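PDB 3GRC: sensor protein, Kinase from Polaromonas sp. JS666, which probably takes part in two-component signalling as a sensor kinase, its CheY-like receiver domain accepting a phosphoryl group on an aspartate. Local coordinates for residues L10-D15 with L58-Q63. Numbering follows the deposited sequence.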
ATOM      1  N   LEU A  10      -1.193  -2.986   5.868  1.00 18.59           N
ATOM      2  CA  LEU A  10      -0.690  -1.754   6.457  1.00 16.72           C
ATOM      3  C   LEU A  10      -1.060  -0.596   5.525  1.00 16.98           C
ATOM      4  O   LEU A  10      -0.578  -0.514   4.398  1.00 18.51           O
ATOM      5  CB  LEU A  10       0.825  -1.800   6.644  1.00 17.81           C
ATOM      6  CG  LEU A  10       1.475  -0.495   7.127  1.00 19.09           C
ATOM      7  CD1 LEU A  10       1.016  -0.140   8.537  1.00 18.49           C
ATOM      8  CD2 LEU A  10       2.989  -0.660   7.104  1.00 22.56           C
ATOM      9  N   ILE A  11      -1.933   0.277   6.006  1.00 14.98           N
ATOM     10  CA  ILE A  11      -2.394   1.436   5.259  1.00 16.26           C
ATOM     11  C   ILE A  11      -1.534   2.665   5.541  1.00 16.73           C
ATOM     12  O   ILE A  11      -1.512   3.161   6.664  1.00 19.09           O
ATOM     13  CB  ILE A  11      -3.839   1.809   5.652  1.00 14.85           C
ATOM     14  CG1 ILE A  11      -4.766   0.620   5.439  1.00 14.02           C
ATOM     15  CG2 ILE A  11      -4.293   3.035   4.867  1.00 13.00           C
ATOM     16  CD1 ILE A  11      -6.150   0.850   5.988  1.00 12.37           C
ATOM     17  N   CYS A  12      -0.835   3.157   4.528  1.00 18.12           N
ATOM     18  CA  CYS A  12      -0.015   4.349   4.687  1.00 18.71           C
ATOM     19  C   CYS A  12      -0.720   5.418   3.874  1.00 20.31           C
ATOM     20  O   CYS A  12      -0.649   5.426   2.633  1.00 19.92           O
ATOM     21  CB  CYS A  12       1.396   4.114   4.153  1.00 21.54           C
ATOM     22  SG  CYS A  12       2.505   5.533   4.218  1.00 25.21           S
ATOM     23  N   GLU A  13      -1.404   6.316   4.579  1.00 19.25           N
ATOM     24  CA  GLU A  13      -2.177   7.368   3.935  1.00 19.34           C
ATOM     25  C   GLU A  13      -2.119   8.666   4.724  1.00 20.00           C
ATOM     26  O   GLU A  13      -2.322   8.689   5.936  1.00 18.10           O
ATOM     27  CB  GLU A  13      -3.631   6.893   3.779  1.00 19.25           C
ATOM     28  CG  GLU A  13      -4.676   7.968   3.435  1.00 20.02           C
ATOM     29  CD  GLU A  13      -4.473   8.614   2.077  1.00 19.68           C
ATOM     30  OE1 GLU A  13      -4.490   7.900   1.061  1.00 22.25           O
ATOM     31  OE2 GLU A  13      -4.303   9.841   2.028  1.00 25.73           O
ATOM     32  N   ASP A  14      -1.828   9.742   4.018  1.00 19.10           N
ATOM     33  CA  ASP A  14      -1.737  11.057   4.620  1.00 21.25           C
ATOM     34  C   ASP A  14      -3.091  11.638   5.057  1.00 20.76           C
ATOM     35  O   ASP A  14      -3.172  12.339   6.064  1.00 22.89           O
ATOM     36  CB  ASP A  14      -1.067  12.024   3.641  1.00 21.89           C
ATOM     37  CG  ASP A  14      -0.978  13.436   4.186  1.00 24.98           C
ATOM     38  OD1 ASP A  14      -0.273  13.650   5.186  1.00 25.30           O
ATOM     39  OD2 ASP A  14      -1.629  14.335   3.622  1.00 30.05           O
ATOM     40  N   ASP A  15      -4.147  11.347   4.305  1.00 19.41           N
ATOM     41  CA  ASP A  15      -5.480  11.875   4.602  1.00 18.80           C
ATOM     42  C   ASP A  15      -6.257  10.990   5.594  1.00 18.06           C
ATOM     43  O   ASP A  15      -6.588   9.841   5.299  1.00 17.89           O
ATOM     44  CB  ASP A  15      -6.262  12.017   3.286  1.00 22.30           C
ATOM     45  CG  ASP A  15      -7.564  12.813   3.438  1.00 24.73           C
ATOM     46  OD1 ASP A  15      -8.332  12.562   4.391  1.00 24.16           O
ATOM     47  OD2 ASP A  15      -7.826  13.685   2.579  1.00 27.38           O
ATOM     48  N   LEU A  58       0.778   8.037  -2.807  1.00 28.06           N
ATOM     49  CA  LEU A  58       1.933   8.636  -3.447  1.00 32.24           C
ATOM     50  C   LEU A  58       2.286  10.011  -2.885  1.00 35.40           C
ATOM     51  O   LEU A  58       3.457  10.380  -2.825  1.00 34.98           O
ATOM     52  CB  LEU A  58       1.688   8.736  -4.945  1.00 32.03           C
ATOM     53  CG  LEU A  58       2.581   7.884  -5.844  1.00 36.21           C
ATOM     54  CD1 LEU A  58       2.656   6.454  -5.333  1.00 35.38           C
ATOM     55  CD2 LEU A  58       2.033   7.932  -7.259  1.00 35.16           C
ATOM     56  N   ASN A  59       1.277  10.756  -2.448  1.00 38.73           N
ATOM     57  CA  ASN A  59       1.491  12.102  -1.913  1.00 42.70           C
ATOM     58  C   ASN A  59       1.633  12.182  -0.395  1.00 44.23           C
ATOM     59  O   ASN A  59       0.724  12.640   0.293  1.00 44.48           O
ATOM     60  CB  ASN A  59       0.349  13.009  -2.362  1.00 44.61           C
ATOM     61  CG  ASN A  59       0.218  13.069  -3.871  1.00 47.64           C
ATOM     62  OD1 ASN A  59       1.112  13.560  -4.562  1.00 50.74           O
ATOM     63  ND2 ASN A  59      -0.892  12.560  -4.392  1.00 48.64           N
ATOM     64  N   LEU A  60       2.775  11.748   0.125  1.00 45.42           N
ATOM     65  CA  LEU A  60       3.018  11.785   1.565  1.00 47.12           C
ATOM     66  C   LEU A  60       3.822  13.028   1.954  1.00 49.45           C
ATOM     67  O   LEU A  60       4.579  13.566   1.148  1.00 48.23           O
ATOM     68  CB  LEU A  60       3.775  10.536   2.000  1.00 44.71           C
ATOM     69  CG  LEU A  60       3.126   9.215   1.609  1.00 43.39           C
ATOM     70  CD1 LEU A  60       4.087   8.080   1.893  1.00 40.73           C
ATOM     71  CD2 LEU A  60       1.814   9.045   2.364  1.00 41.18           C
ATOM     72  N   PRO A  61       3.677  13.485   3.210  1.00 52.66           N
ATOM     73  CA  PRO A  61       4.391  14.669   3.714  1.00 54.26           C
ATOM     74  C   PRO A  61       5.919  14.546   3.662  1.00 54.37           C
ATOM     75  O   PRO A  61       6.558  15.182   2.825  1.00 54.52           O
ATOM     76  CB  PRO A  61       3.859  14.814   5.141  1.00 54.47           C
ATOM     77  CG  PRO A  61       3.558  13.387   5.537  1.00 54.99           C
ATOM     78  CD  PRO A  61       2.903  12.836   4.288  1.00 53.85           C
ATOM     79  N   ASP A  62       6.490  13.728   4.546  1.00 55.03           N
ATOM     80  CA  ASP A  62       7.944  13.523   4.600  1.00 55.80           C
ATOM     81  C   ASP A  62       8.550  13.022   3.282  1.00 55.82           C
ATOM     82  O   ASP A  62       9.004  13.817   2.458  1.00 56.59           O
ATOM     83  CB  ASP A  62       8.329  12.568   5.762  1.00 56.27           C
ATOM     84  CG  ASP A  62       7.515  11.258   5.790  1.00 56.63           C
ATOM     85  OD1 ASP A  62       6.785  10.944   4.820  1.00 56.99           O
ATOM     86  OD2 ASP A  62       7.621  10.527   6.805  1.00 54.80           O
ATOM     87  N   GLN A  63       8.571  11.706   3.092  1.00 55.00           N
ATOM     88  CA  GLN A  63       9.098  11.112   1.870  1.00 53.38           C
ATOM     89  C   GLN A  63       7.905  10.764   1.005  1.00 51.45           C
ATOM     90  O   GLN A  63       6.872  10.333   1.522  1.00 51.19           O
ATOM     91  CB  GLN A  63       9.838   9.811   2.163  1.00 55.58           C
ATOM     92  CG  GLN A  63      10.851   9.855   3.278  1.00 58.06           C
ATOM     93  CD  GLN A  63      11.295   8.460   3.679  1.00 59.39           C
ATOM     94  OE1 GLN A  63      11.721   7.666   2.839  1.00 59.68           O
ATOM     95  NE2 GLN A  63      11.192   8.154   4.967  1.00 60.28           N
TER
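L60 meets the 10-15 segment with both methyls of its branched end, which face the sulfur of C12. Its CD1 lies 3.8 Å from C12 SG and its CD2 4.0 Å from the same sulfur. CD2 also reaches the backbone, 4.1 Å from D14 N. CB of L60 leaves the backbone to one side, and CG, anti to the carbonyl carbon (chi1 -55°), brings the methyls round to C12. A small, weakly polar cysteine suits the last position of strand 8-12, where V36 and A42 also pack on it, and the forked leucine offers it two methyls on the buried side.

Farther out the contact passes from apolar to mixed. D14 points its CB at the loop, 3.8 Å from N59 O, and its side chain and that of P61 slide past each other in opposite directions. D14 OD1 comes 3.4 Å from P61 CD, so the proline sets apolar ring carbons beside the carboxylate at the more open edge. The direct contact is van der Waals; D57, just outside the segments, links them, OD1 taking N59 N and OD2, weakly, D14 N. E13 leaves the backbone away from the loop, but its carboxylate comes back nearer: OE2 accepts D15 N at 2.7 Å through the anti lone pair and lies close to the like-charged D57 OD2, while OE1 forms a salt bridge with K110. Acidic residues after the first strand, an aspartate just after the third and a lysine beyond the fifth are consistent with the phosphorylation pocket of CheY-like receivers, where D57 would probably be the phosphoacceptor.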